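PDB 4F53: SusD homolog from Bacteroides ovatus, which probably binds mucin O-glycans at the cell surface as a SusD-type outer-membrane lipoprotein built on a TPR-like helical scaffold. Local coordinates for residues A[102-107]-A[111-116]; A[131-136]-A[496-501]; A[233-238]-A[342-347]. One frame throughout, in Å; residues are numbered along the deposited sequence. Where two conformers were deposited one is given.

Contact 1. Residues A[102-107]-A[111-116]; sequences NLKNQS and LFLSLA. With ACT (acetate ion), chain C.
L103 and K104 at the C-terminal end of helix 82-106, and S107 just beyond it, meet F112, L113 and A116 of the next helix, whose short axis runs antiparallel to theirs (169°) at a closest approach of 10.2 Å. The two segments form the two sides of a helical hairpin with a short connection, consistent with the TPR-like character of the protein, and their backbones come nearest at K104 and L113. L103 was modelled in two conformers; in the one given, the first torsion, -171°, sets CG anti to the backbone N, and CD2 ends 3.8 Å from A116 CB and 3.9 Å from L113 CD2. L113 answers from its own side of the hairpin. Its CD2 lies 3.9 Å from K104 CA, and the same methyl comes within 3.6 Å of S107 O, where the chain has just left helical geometry. Putting an alanine at L113 would probably open a gap beside S107 O and K104 and, in this conformer, leave L103 CD2 with A116 but without its second partner. The start of the K104 side chain brushes this methyl, while its NZ heads off to Y100 OH and makes a weak 3.2 Å bond to OXT of an acetate ion, probably from the crystallisation liquor. S107 turns toward F112, with OG 4.2 Å from F112 CB, while OG is hydrogen-bonded to D109 N in the connection. Helix 25-37 lies against the hairpin through V28 on F112, helix 152-173 packs on L111 and S114, and helix 190-207 on L111 and L115.

Contact 2. Residues A[131-136]-A[496-501]; sequences YGPIPY and VATLTQ
P133 and L499 carry this contact, the proline ring and the leucine side chain crossing at about a right angle. L499 is the one to follow outward. Its CB meets two ring atoms, 3.8 Å from P133 CD and 3.9 Å from P133 CG. From there the first torsion, 170°, sends CG anti to the backbone N, and of the two methyls CD1 does the touching: it lies 3.7 Å from P133 CD and 3.9 Å from Y131 O. That carbonyl is itself hydrogen-bonded to R477 NE, and the side chain of R477 also touches L499. In this TPR-like SusD-family fold the contact joins the loop after helix 110-131 to helix 489-502 near the C-terminus. The loop starts at G132, whose positive phi ends the helix; a CB there would be tight against L499 CD1 and would collide with its own neighbour P133. The proline also presses on the helix backbone, with P133 CG 3.6 Å from L499 N. T498 adds CG2 at the same ring atom, 3.9 Å from P133 CG, while T498 OG1 turns back to bond A494 O one helical turn earlier.

Contact 3. Residues A[233-238]-A[342-347]; sequences VMTAAT and FLRAEG
R344 extends from helix 337-349 toward V233 and T235, whose methyls approach one end of its guanidinium group. The setting is the TPR-like helical scaffold of this SusD homolog: the loop after helix 221-231 runs past the side of a helix more than a hundred residues further along the chain. The chain of R344 leaves its helix nearly straight, then bends at the third torsion (86°), and this turn brings the guanidinium up to the loop, with NH1 as the atom that meets it. T235 comes at the edge of the flat group, near its plane, with CG2 3.9 Å from R344 NH1. V233 approaches obliquely; its CG2 lies 4.1 Å from R344 NH1 and 4.2 Å from R344 CD, and so spans both the charged end and the aliphatic stem. Both contacts are van der Waals. R344 NE and NH2 are bonded outside the two segments, NH2 to M354 O. F361 of helix 358-372 packs on the same arginine, and S199 of helix 190-207 and V340 lie against V233. One polar link between loop and helix, weak on its loop side, runs through a water, which accepts a bond from R344 NH1 at 2.9 Å and donates the weak one to the backbone oxygen of the selenomethionine M234, the water lying 3.4 Å from M234 O.

The three contacts are separate points in one fold, with centres 28 to 31 Å apart. Contacts 1 and 2 share helix 110-131: its first turns make contact 1, and its last residue and the loop beyond make contact 2, their nearest atoms about 8 Å apart. Contact 2 spans most of the chain, and both segments of contact 3 fall in the sequence between its two sides, though their nearest atoms stay about 18 Å away. Helix 190-207 packs beside contacts 1 and 3, whose nearest atoms are about 12 Å apart. A bound calcium ion lies about 9 Å from the T235 side chain of contact 3.

Contact 1. Residues A[102-107]-A[111-116]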
ATOM      1  N   ASN A 102      -5.541   3.859 -26.287  1.00 53.59           N
ATOM      2  CA  ASN A 102      -4.755   3.596 -27.481  1.00 54.64           C
ATOM      3  C   ASN A 102      -4.602   2.084 -27.709  1.00 59.38           C
ATOM      4  O   ASN A 102      -4.851   1.637 -28.831  1.00 62.15           O
ATOM      5  CB  ASN A 102      -3.406   4.300 -27.405  1.00 52.62           C
ATOM      6  CG  ASN A 102      -2.656   4.359 -28.707  1.00 62.88           C
ATOM      7  OD1 ASN A 102      -3.179   4.059 -29.791  1.00 56.08           O
ATOM      8  ND2 ASN A 102      -1.397   4.733 -28.626  1.00 54.84           N
ATOM      9  N   LEU A 103      -4.237   1.313 -26.655  1.00 54.00           N
ATOM     10  CA  LEU A 103      -4.086  -0.152 -26.700  0.50 54.04           C
ATOM     11  C   LEU A 103      -5.377  -0.828 -27.178  1.00 59.90           C
ATOM     12  O   LEU A 103      -5.303  -1.787 -27.945  1.00 62.18           O
ATOM     13  CB  LEU A 103      -3.676  -0.716 -25.319  0.50 51.89           C
ATOM     14  CG  LEU A 103      -3.280  -2.206 -25.254  0.50 55.88           C
ATOM     15  CD1 LEU A 103      -2.213  -2.438 -24.226  0.50 54.02           C
ATOM     16  CD2 LEU A 103      -4.477  -3.095 -24.936  0.50 59.01           C
ATOM     17  N   LYS A 104      -6.553  -0.339 -26.715  1.00 55.41           N
ATOM     18  CA  LYS A 104      -7.861  -0.870 -27.095  1.00 56.50           C
ATOM     19  C   LYS A 104      -8.134  -0.616 -28.599  1.00 63.85           C
ATOM     20  O   LYS A 104      -8.814  -1.429 -29.223  1.00 65.20           O
ATOM     21  CB  LYS A 104      -8.977  -0.274 -26.222  1.00 57.64           C
ATOM     22  CG  LYS A 104      -9.034  -0.834 -24.793  1.00 53.50           C
ATOM     23  CD  LYS A 104      -9.961   0.023 -23.955  1.00 53.72           C
ATOM     24  CE  LYS A 104     -11.228  -0.681 -23.562  1.00 58.81           C
ATOM     25  NZ  LYS A 104     -12.227   0.266 -22.987  1.00 71.51           N
ATOM     26  N   ASN A 105      -7.576   0.475 -29.173  1.00 61.33           N
ATOM     27  CA  ASN A 105      -7.698   0.805 -30.608  1.00 64.42           C
ATOM     28  C   ASN A 105      -6.635   0.078 -31.449  1.00 71.40           C
ATOM     29  O   ASN A 105      -6.811  -0.067 -32.651  1.00 74.61           O
ATOM     30  CB  ASN A 105      -7.569   2.326 -30.854  1.00 63.77           C
ATOM     31  CG  ASN A 105      -8.622   3.204 -30.210  1.00 83.29           C
ATOM     32  OD1 ASN A 105      -9.765   2.789 -29.965  1.00 80.77           O
ATOM     33  ND2 ASN A 105      -8.266   4.468 -29.969  1.00 70.84           N
ATOM     34  N   GLN A 106      -5.529  -0.354 -30.823  1.00 67.14           N
ATOM     35  CA  GLN A 106      -4.409  -1.023 -31.487  1.00 66.73           C
ATOM     36  C   GLN A 106      -4.515  -2.558 -31.485  1.00 70.30           C
ATOM     37  O   GLN A 106      -3.910  -3.195 -32.347  1.00 70.91           O
ATOM     38  CB  GLN A 106      -3.077  -0.628 -30.810  1.00 66.16           C
ATOM     39  CG  GLN A 106      -2.670   0.850 -30.909  1.00 67.67           C
ATOM     40  CD  GLN A 106      -2.476   1.393 -32.312  1.00 78.62           C
ATOM     41  OE1 GLN A 106      -2.147   0.669 -33.263  1.00 74.37           O
ATOM     42  NE2 GLN A 106      -2.651   2.700 -32.451  1.00 60.31           N
ATOM     43  N   SER A 107      -5.245  -3.155 -30.524  1.00 65.93           N
ATOM     44  CA  SER A 107      -5.328  -4.611 -30.418  1.00 66.54           C
ATOM     45  C   SER A 107      -6.758  -5.130 -30.211  1.00 71.57           C
ATOM     46  O   SER A 107      -7.593  -4.493 -29.558  1.00 70.87           O
ATOM     47  CB  SER A 107      -4.439  -5.096 -29.268  1.00 69.62           C
ATOM     48  OG  SER A 107      -4.389  -6.510 -29.148  1.00 79.77           O
ATOM     49  N   LEU A 111      -6.313 -11.644 -24.743  1.00 49.67           N
ATOM     50  CA  LEU A 111      -5.374 -11.765 -23.644  1.00 46.97           C
ATOM     51  C   LEU A 111      -4.791 -10.389 -23.261  1.00 53.58           C
ATOM     52  O   LEU A 111      -4.726 -10.064 -22.065  1.00 52.53           O
ATOM     53  CB  LEU A 111      -4.261 -12.771 -24.000  1.00 46.83           C
ATOM     54  CG  LEU A 111      -3.153 -12.994 -22.946  1.00 50.11           C
ATOM     55  CD1 LEU A 111      -3.716 -13.497 -21.624  1.00 48.06           C
ATOM     56  CD2 LEU A 111      -2.135 -13.977 -23.436  1.00 53.75           C
ATOM     57  N   PHE A 112      -4.398  -9.580 -24.264  1.00 51.24           N
ATOM     58  CA  PHE A 112      -3.805  -8.263 -24.041  1.00 50.20           C
ATOM     59  C   PHE A 112      -4.834  -7.254 -23.530  1.00 49.46           C
ATOM     60  O   PHE A 112      -4.494  -6.389 -22.732  1.00 47.31           O
ATOM     61  CB  PHE A 112      -3.109  -7.765 -25.316  1.00 54.05           C
ATOM     62  CG  PHE A 112      -1.641  -8.122 -25.330  1.00 57.35           C
ATOM     63  CD1 PHE A 112      -1.222  -9.409 -25.667  1.00 63.10           C
ATOM     64  CD2 PHE A 112      -0.673  -7.188 -24.956  1.00 60.66           C
ATOM     65  CE1 PHE A 112       0.141  -9.753 -25.638  1.00 65.10           C
ATOM     66  CE2 PHE A 112       0.692  -7.524 -24.945  1.00 63.79           C
ATOM     67  CZ  PHE A 112       1.089  -8.804 -25.278  1.00 62.98           C
ATOM     68  N   LEU A 113      -6.088  -7.389 -23.955  1.00 46.03           N
ATOM     69  CA  LEU A 113      -7.169  -6.506 -23.507  1.00 44.42           C
ATOM     70  C   LEU A 113      -7.571  -6.857 -22.073  1.00 46.42           C
ATOM     71  O   LEU A 113      -7.910  -5.956 -21.300  1.00 45.16           O
ATOM     72  CB  LEU A 113      -8.377  -6.586 -24.455  1.00 45.39           C
ATOM     73  CG  LEU A 113      -8.128  -6.109 -25.872  1.00 49.78           C
ATOM     74  CD1 LEU A 113      -9.176  -6.672 -26.810  1.00 52.13           C
ATOM     75  CD2 LEU A 113      -7.988  -4.578 -25.948  1.00 47.27           C
ATOM     76  N   SER A 114      -7.470  -8.157 -21.708  1.00 41.20           N
ATOM     77  CA  SER A 114      -7.766  -8.636 -20.361  1.00 39.57           C
ATOM     78  C   SER A 114      -6.692  -8.178 -19.381  1.00 40.60           C
ATOM     79  O   SER A 114      -7.012  -7.743 -18.278  1.00 36.38           O
ATOM     80  CB  SER A 114      -7.911 -10.152 -20.353  1.00 43.00           C
ATOM     81  OG  SER A 114      -9.150 -10.474 -20.962  1.00 50.46           O
ATOM     82  N   LEU A 115      -5.421  -8.229 -19.807  1.00 40.09           N
ATOM     83  CA  LEU A 115      -4.306  -7.757 -18.991  1.00 39.45           C
ATOM     84  C   LEU A 115      -4.375  -6.228 -18.812  1.00 41.97           C
ATOM     85  O   LEU A 115      -4.180  -5.745 -17.708  1.00 40.02           O
ATOM     86  CB  LEU A 115      -2.982  -8.162 -19.624  1.00 40.35           C
ATOM     87  CG  LEU A 115      -2.586  -9.613 -19.464  1.00 45.49           C
ATOM     88  CD1 LEU A 115      -1.446  -9.924 -20.384  1.00 47.33           C
ATOM     89  CD2 LEU A 115      -2.221  -9.935 -18.023  1.00 45.08           C
ATOM     90  N   ALA A 116      -4.707  -5.479 -19.885  1.00 39.84           N
ATOM     91  CA  ALA A 116      -4.875  -4.021 -19.836  1.00 39.41           C
ATOM     92  C   ALA A 116      -5.957  -3.650 -18.805  1.00 41.99           C
ATOM     93  O   ALA A 116      -5.737  -2.754 -17.991  1.00 41.69           O
ATOM     94  CB  ALA A 116      -5.239  -3.482 -21.218  1.00 41.25           C
TER
HETATM   95  C   ACT C 601     -14.459   1.831 -20.363  1.00 60.44           C
HETATM   96  O   ACT C 601     -13.947   2.756 -21.035  1.00 60.89           O
HETATM   97  OXT ACT C 601     -14.417   0.588 -20.687  1.00 62.44           O
HETATM   98  CH3 ACT C 601     -15.193   2.233 -19.049  1.00 55.52           C

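Contact 2. Residues A[131-136]-A[496-501]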
ATOM      1  N   TYR A 131      -9.490   8.191  -2.567  1.00 30.48           N
ATOM      2  CA  TYR A 131     -10.518   9.236  -2.656  1.00 31.11           C
ATOM      3  C   TYR A 131     -11.958   8.873  -2.360  1.00 36.11           C
ATOM      4  O   TYR A 131     -12.698   9.749  -1.923  1.00 35.42           O
ATOM      5  CB  TYR A 131     -10.486   9.851  -4.072  1.00 33.03           C
ATOM      6  CG  TYR A 131      -9.210  10.632  -4.295  1.00 33.32           C
ATOM      7  CD1 TYR A 131      -9.064  11.924  -3.793  1.00 35.47           C
ATOM      8  CD2 TYR A 131      -8.111  10.045  -4.922  1.00 32.47           C
ATOM      9  CE1 TYR A 131      -7.864  12.618  -3.925  1.00 35.23           C
ATOM     10  CE2 TYR A 131      -6.898  10.721  -5.038  1.00 33.09           C
ATOM     11  CZ  TYR A 131      -6.772  11.996  -4.515  1.00 39.19           C
ATOM     12  OH  TYR A 131      -5.578  12.641  -4.618  1.00 35.83           O
ATOM     13  N   GLY A 132     -12.356   7.637  -2.630  1.00 34.74           N
ATOM     14  CA  GLY A 132     -13.742   7.202  -2.503  1.00 34.86           C
ATOM     15  C   GLY A 132     -14.361   7.243  -3.888  1.00 37.41           C
ATOM     16  O   GLY A 132     -13.786   6.637  -4.797  1.00 37.34           O
ATOM     17  N   PRO A 133     -15.466   8.001  -4.128  1.00 33.45           N
ATOM     18  CA  PRO A 133     -16.006   8.104  -5.503  1.00 34.48           C
ATOM     19  C   PRO A 133     -14.961   8.665  -6.483  1.00 39.27           C
ATOM     20  O   PRO A 133     -14.209   9.577  -6.121  1.00 38.40           O
ATOM     21  CB  PRO A 133     -17.202   9.078  -5.357  1.00 36.96           C
ATOM     22  CG  PRO A 133     -17.572   8.999  -3.927  1.00 40.69           C
ATOM     23  CD  PRO A 133     -16.276   8.801  -3.184  1.00 35.21           C
ATOM     24  N   ILE A 134     -14.876   8.088  -7.693  1.00 35.32           N
ATOM     25  CA  ILE A 134     -13.911   8.531  -8.716  1.00 34.76           C
ATOM     26  C   ILE A 134     -14.519   8.390 -10.132  1.00 40.79           C
ATOM     27  O   ILE A 134     -15.404   7.542 -10.323  1.00 40.40           O
ATOM     28  CB  ILE A 134     -12.549   7.715  -8.630  1.00 34.78           C
ATOM     29  CG1 ILE A 134     -12.763   6.191  -8.846  1.00 33.30           C
ATOM     30  CG2 ILE A 134     -11.718   8.023  -7.360  1.00 31.79           C
ATOM     31  CD1 ILE A 134     -11.547   5.428  -9.391  1.00 32.58           C
ATOM     32  N   PRO A 135     -14.021   9.125 -11.159  1.00 38.59           N
ATOM     33  CA  PRO A 135     -14.460   8.816 -12.530  1.00 40.39           C
ATOM     34  C   PRO A 135     -13.910   7.432 -12.918  1.00 45.44           C
ATOM     35  O   PRO A 135     -12.704   7.169 -12.771  1.00 44.92           O
ATOM     36  CB  PRO A 135     -13.871   9.952 -13.387  1.00 43.49           C
ATOM     37  CG  PRO A 135     -13.179  10.874 -12.443  1.00 46.25           C
ATOM     38  CD  PRO A 135     -12.980  10.174 -11.145  1.00 40.08           C
ATOM     39  N   TYR A 136     -14.808   6.504 -13.299  1.00 43.08           N
ATOM     40  CA  TYR A 136     -14.409   5.140 -13.644  1.00 41.89           C
ATOM     41  C   TYR A 136     -15.187   4.621 -14.885  1.00 47.60           C
ATOM     42  O   TYR A 136     -14.646   4.653 -15.997  1.00 47.89           O
ATOM     43  CB  TYR A 136     -14.521   4.184 -12.431  1.00 40.96           C
ATOM     44  CG  TYR A 136     -13.843   2.855 -12.677  1.00 42.51           C
ATOM     45  CD1 TYR A 136     -12.453   2.765 -12.784  1.00 44.24           C
ATOM     46  CD2 TYR A 136     -14.588   1.697 -12.865  1.00 42.74           C
ATOM     47  CE1 TYR A 136     -11.827   1.550 -13.084  1.00 44.30           C
ATOM     48  CE2 TYR A 136     -13.970   0.476 -13.142  1.00 42.90           C
ATOM     49  CZ  TYR A 136     -12.592   0.413 -13.267  1.00 47.25           C
ATOM     50  OH  TYR A 136     -11.977  -0.774 -13.566  1.00 47.91           O
ATOM     51  N   VAL A 496     -18.964  14.593  -4.048  1.00 45.71           N
ATOM     52  CA  VAL A 496     -18.871  14.904  -2.611  1.00 45.39           C
ATOM     53  C   VAL A 496     -20.204  14.494  -1.955  1.00 49.13           C
ATOM     54  O   VAL A 496     -20.203  13.955  -0.849  1.00 48.28           O
ATOM     55  CB  VAL A 496     -18.482  16.386  -2.350  1.00 49.43           C
ATOM     56  CG1 VAL A 496     -18.502  16.719  -0.868  1.00 48.71           C
ATOM     57  CG2 VAL A 496     -17.106  16.676  -2.921  1.00 48.62           C
ATOM     58  N   ALA A 497     -21.319  14.666  -2.684  1.00 46.56           N
ATOM     59  CA  ALA A 497     -22.629  14.253  -2.212  1.00 46.46           C
ATOM     60  C   ALA A 497     -22.697  12.716  -2.139  1.00 49.73           C
ATOM     61  O   ALA A 497     -23.204  12.178  -1.155  1.00 49.35           O
ATOM     62  CB  ALA A 497     -23.709  14.808  -3.117  1.00 48.68           C
ATOM     63  N   THR A 498     -22.116  12.013  -3.135  1.00 46.01           N
ATOM     64  CA  THR A 498     -22.054  10.536  -3.173  1.00 44.06           C
ATOM     65  C   THR A 498     -21.158  10.022  -2.023  1.00 45.77           C
ATOM     66  O   THR A 498     -21.522   9.052  -1.348  1.00 44.78           O
ATOM     67  CB  THR A 498     -21.537  10.066  -4.549  1.00 49.24           C
ATOM     68  OG1 THR A 498     -22.430  10.496  -5.572  1.00 54.35           O
ATOM     69  CG2 THR A 498     -21.377   8.572  -4.636  1.00 40.89           C
ATOM     70  N   LEU A 499     -19.996  10.677  -1.817  1.00 41.81           N
ATOM     71  CA  LEU A 499     -19.023  10.349  -0.765  1.00 40.36           C
ATOM     72  C   LEU A 499     -19.694  10.391   0.610  1.00 43.94           C
ATOM     73  O   LEU A 499     -19.511   9.477   1.408  1.00 42.68           O
ATOM     74  CB  LEU A 499     -17.825  11.336  -0.826  1.00 40.16           C
ATOM     75  CG  LEU A 499     -16.799  11.322   0.332  1.00 41.97           C
ATOM     76  CD1 LEU A 499     -15.858  10.106   0.254  1.00 39.45           C
ATOM     77  CD2 LEU A 499     -16.023  12.609   0.386  1.00 40.78           C
ATOM     78  N   THR A 500     -20.457  11.445   0.865  1.00 42.53           N
ATOM     79  CA  THR A 500     -21.187  11.683   2.111  1.00 43.67           C
ATOM     80  C   THR A 500     -22.252  10.608   2.309  1.00 48.82           C
ATOM     81  O   THR A 500     -22.275   9.986   3.377  1.00 48.65           O
ATOM     82  CB  THR A 500     -21.767  13.105   2.091  1.00 45.21           C
ATOM     83  OG1 THR A 500     -20.659  13.997   2.196  1.00 49.11           O
ATOM     84  CG2 THR A 500     -22.770  13.369   3.234  1.00 36.22           C
ATOM     85  N   GLN A 501     -23.080  10.348   1.271  1.00 45.32           N
ATOM     86  CA  GLN A 501     -24.160   9.364   1.320  1.00 45.21           C
ATOM     87  C   GLN A 501     -23.619   7.940   1.602  1.00 46.01           C
ATOM     88  O   GLN A 501     -24.230   7.229   2.393  1.00 45.45           O
ATOM     89  CB  GLN A 501     -25.018   9.429   0.033  1.00 48.19           C
ATOM     90  CG  GLN A 501     -26.221   8.465  -0.011  1.00 69.64           C
ATOM     91  CD  GLN A 501     -25.844   7.074  -0.506  1.00 89.78           C
ATOM     92  OE1 GLN A 501     -25.194   6.902  -1.560  1.00 85.46           O
ATOM     93  NE2 GLN A 501     -26.212   6.048   0.265  1.00 78.55           N
TER

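Contact 3. Residues A[233-238]-A[342-347]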
ATOM      1  N   VAL A 233      -5.143 -19.057  -6.023  1.00 29.44           N
ATOM      2  CA  VAL A 233      -4.447 -17.819  -5.653  1.00 28.04           C
ATOM      3  C   VAL A 233      -2.926 -18.113  -5.590  1.00 34.53           C
ATOM      4  O   VAL A 233      -2.516 -19.245  -5.847  1.00 36.42           O
ATOM      5  CB  VAL A 233      -4.996 -17.217  -4.306  1.00 27.82           C
ATOM      6  CG1 VAL A 233      -6.419 -16.690  -4.471  1.00 26.09           C
ATOM      7  CG2 VAL A 233      -4.904 -18.216  -3.140  1.00 26.75           C
HETATM    8  N   MSE A 234      -2.103 -17.101  -5.254  1.00 29.65           N
HETATM    9  CA  MSE A 234      -0.663 -17.264  -5.030  1.00 27.87           C
HETATM   10  C   MSE A 234      -0.456 -18.141  -3.794  1.00 36.70           C
HETATM   11  O   MSE A 234      -1.063 -17.851  -2.762  1.00 37.05           O
HETATM   12  CB  MSE A 234       0.001 -15.899  -4.788  1.00 27.11           C
HETATM   13  CG  MSE A 234       0.002 -14.984  -5.971  1.00 33.24           C
HETATM   14 SE   MSE A 234       0.632 -13.250  -5.290  0.75 40.15          SE
HETATM   15  CE  MSE A 234       0.362 -12.253  -6.881  1.00 35.85           C
ATOM     16  N   THR A 235       0.380 -19.201  -3.870  1.00 35.56           N
ATOM     17  CA  THR A 235       0.618 -20.067  -2.692  1.00 35.72           C
ATOM     18  C   THR A 235       2.121 -20.217  -2.391  1.00 39.16           C
ATOM     19  O   THR A 235       2.485 -20.695  -1.319  1.00 41.47           O
ATOM     20  CB  THR A 235      -0.023 -21.467  -2.860  1.00 33.85           C
ATOM     21  OG1 THR A 235       0.565 -22.082  -3.989  1.00 36.38           O
ATOM     22  CG2 THR A 235      -1.558 -21.429  -3.024  1.00 30.69           C
ATOM     23  N   ALA A 236       2.982 -19.875  -3.337  1.00 32.55           N
ATOM     24  CA  ALA A 236       4.429 -19.988  -3.153  1.00 32.12           C
ATOM     25  C   ALA A 236       5.047 -18.605  -3.236  1.00 36.85           C
ATOM     26  O   ALA A 236       4.495 -17.748  -3.937  1.00 37.43           O
ATOM     27  CB  ALA A 236       5.025 -20.910  -4.222  1.00 33.41           C
ATOM     28  N   ALA A 237       6.183 -18.378  -2.551  1.00 32.97           N
ATOM     29  CA  ALA A 237       6.892 -17.085  -2.588  1.00 33.09           C
ATOM     30  C   ALA A 237       7.165 -16.624  -4.046  1.00 36.85           C
ATOM     31  O   ALA A 237       7.054 -15.439  -4.345  1.00 35.55           O
ATOM     32  CB  ALA A 237       8.206 -17.175  -1.817  1.00 33.80           C
ATOM     33  N   THR A 238       7.463 -17.574  -4.951  1.00 33.75           N
ATOM     34  CA  THR A 238       7.761 -17.277  -6.362  1.00 33.36           C
ATOM     35  C   THR A 238       6.499 -16.944  -7.181  1.00 36.09           C
ATOM     36  O   THR A 238       6.633 -16.535  -8.321  1.00 37.44           O
ATOM     37  CB  THR A 238       8.546 -18.402  -7.011  1.00 38.85           C
ATOM     38  OG1 THR A 238       7.838 -19.622  -6.800  1.00 42.31           O
ATOM     39  CG2 THR A 238       9.970 -18.481  -6.496  1.00 35.06           C
ATOM     40  N   PHE A 342      -2.027 -14.218   4.505  1.00 22.37           N
ATOM     41  CA  PHE A 342      -2.620 -13.425   5.588  1.00 22.58           C
ATOM     42  C   PHE A 342      -4.079 -13.076   5.293  1.00 27.28           C
ATOM     43  O   PHE A 342      -4.892 -13.042   6.217  1.00 28.63           O
ATOM     44  CB  PHE A 342      -1.797 -12.167   5.888  1.00 23.44           C
ATOM     45  CG  PHE A 342      -0.473 -12.491   6.549  1.00 24.38           C
ATOM     46  CD1 PHE A 342      -0.431 -13.102   7.804  1.00 24.65           C
ATOM     47  CD2 PHE A 342       0.735 -12.115   5.952  1.00 25.04           C
ATOM     48  CE1 PHE A 342       0.793 -13.374   8.421  1.00 25.16           C
ATOM     49  CE2 PHE A 342       1.953 -12.366   6.590  1.00 26.46           C
ATOM     50  CZ  PHE A 342       1.969 -12.978   7.824  1.00 23.28           C
ATOM     51  N   LEU A 343      -4.424 -12.911   4.002  1.00 23.15           N
ATOM     52  CA  LEU A 343      -5.811 -12.698   3.597  1.00 22.72           C
ATOM     53  C   LEU A 343      -6.630 -13.965   3.859  1.00 28.86           C
ATOM     54  O   LEU A 343      -7.757 -13.872   4.333  1.00 30.97           O
ATOM     55  CB  LEU A 343      -5.876 -12.296   2.119  1.00 22.08           C
ATOM     56  CG  LEU A 343      -5.577 -10.817   1.791  1.00 24.22           C
ATOM     57  CD1 LEU A 343      -5.427 -10.630   0.263  1.00 23.93           C
ATOM     58  CD2 LEU A 343      -6.686  -9.911   2.270  1.00 19.59           C
ATOM     59  N   ARG A 344      -6.043 -15.149   3.604  1.00 25.46           N
ATOM     60  CA  ARG A 344      -6.680 -16.438   3.851  1.00 25.42           C
ATOM     61  C   ARG A 344      -6.805 -16.672   5.332  1.00 28.16           C
ATOM     62  O   ARG A 344      -7.803 -17.229   5.736  1.00 29.38           O
ATOM     63  CB  ARG A 344      -5.919 -17.585   3.165  1.00 25.57           C
ATOM     64  CG  ARG A 344      -6.149 -17.571   1.667  1.00 26.17           C
ATOM     65  CD  ARG A 344      -5.247 -18.555   0.995  1.00 25.74           C
ATOM     66  NE  ARG A 344      -5.847 -19.886   0.979  1.00 28.88           N
ATOM     67  CZ  ARG A 344      -5.275 -20.946   0.430  1.00 40.07           C
ATOM     68  NH1 ARG A 344      -4.085 -20.840  -0.149  1.00 31.77           N
ATOM     69  NH2 ARG A 344      -5.888 -22.122   0.446  1.00 26.99           N
ATOM     70  N   ALA A 345      -5.823 -16.223   6.151  1.00 24.16           N
ATOM     71  CA  ALA A 345      -5.882 -16.326   7.619  1.00 23.41           C
ATOM     72  C   ALA A 345      -7.076 -15.525   8.144  1.00 27.31           C
ATOM     73  O   ALA A 345      -7.805 -16.006   9.008  1.00 26.95           O
ATOM     74  CB  ALA A 345      -4.586 -15.804   8.248  1.00 23.45           C
ATOM     75  N   GLU A 346      -7.288 -14.314   7.592  1.00 24.55           N
ATOM     76  CA  GLU A 346      -8.373 -13.430   7.990  1.00 24.38           C
ATOM     77  C   GLU A 346      -9.727 -14.036   7.589  1.00 28.45           C
ATOM     78  O   GLU A 346     -10.645 -14.073   8.411  1.00 28.25           O
ATOM     79  CB  GLU A 346      -8.198 -12.018   7.421  1.00 24.81           C
ATOM     80  CG  GLU A 346      -9.328 -11.102   7.875  1.00 28.05           C
ATOM     81  CD  GLU A 346      -9.323  -9.681   7.359  1.00 36.16           C
ATOM     82  OE1 GLU A 346      -8.310  -9.262   6.746  1.00 32.08           O
ATOM     83  OE2 GLU A 346     -10.350  -8.990   7.553  1.00 29.05           O
ATOM     84  N   GLY A 347      -9.819 -14.542   6.369  1.00 25.05           N
ATOM     85  CA  GLY A 347     -11.043 -15.188   5.901  1.00 25.87           C
ATOM     86  C   GLY A 347     -11.385 -16.409   6.738  1.00 28.32           C
ATOM     87  O   GLY A 347     -12.557 -16.661   6.997  1.00 28.69           O
TER
HETATM   88  O   HOH W   1      -1.954 -18.939   0.302  1.00 32.89           O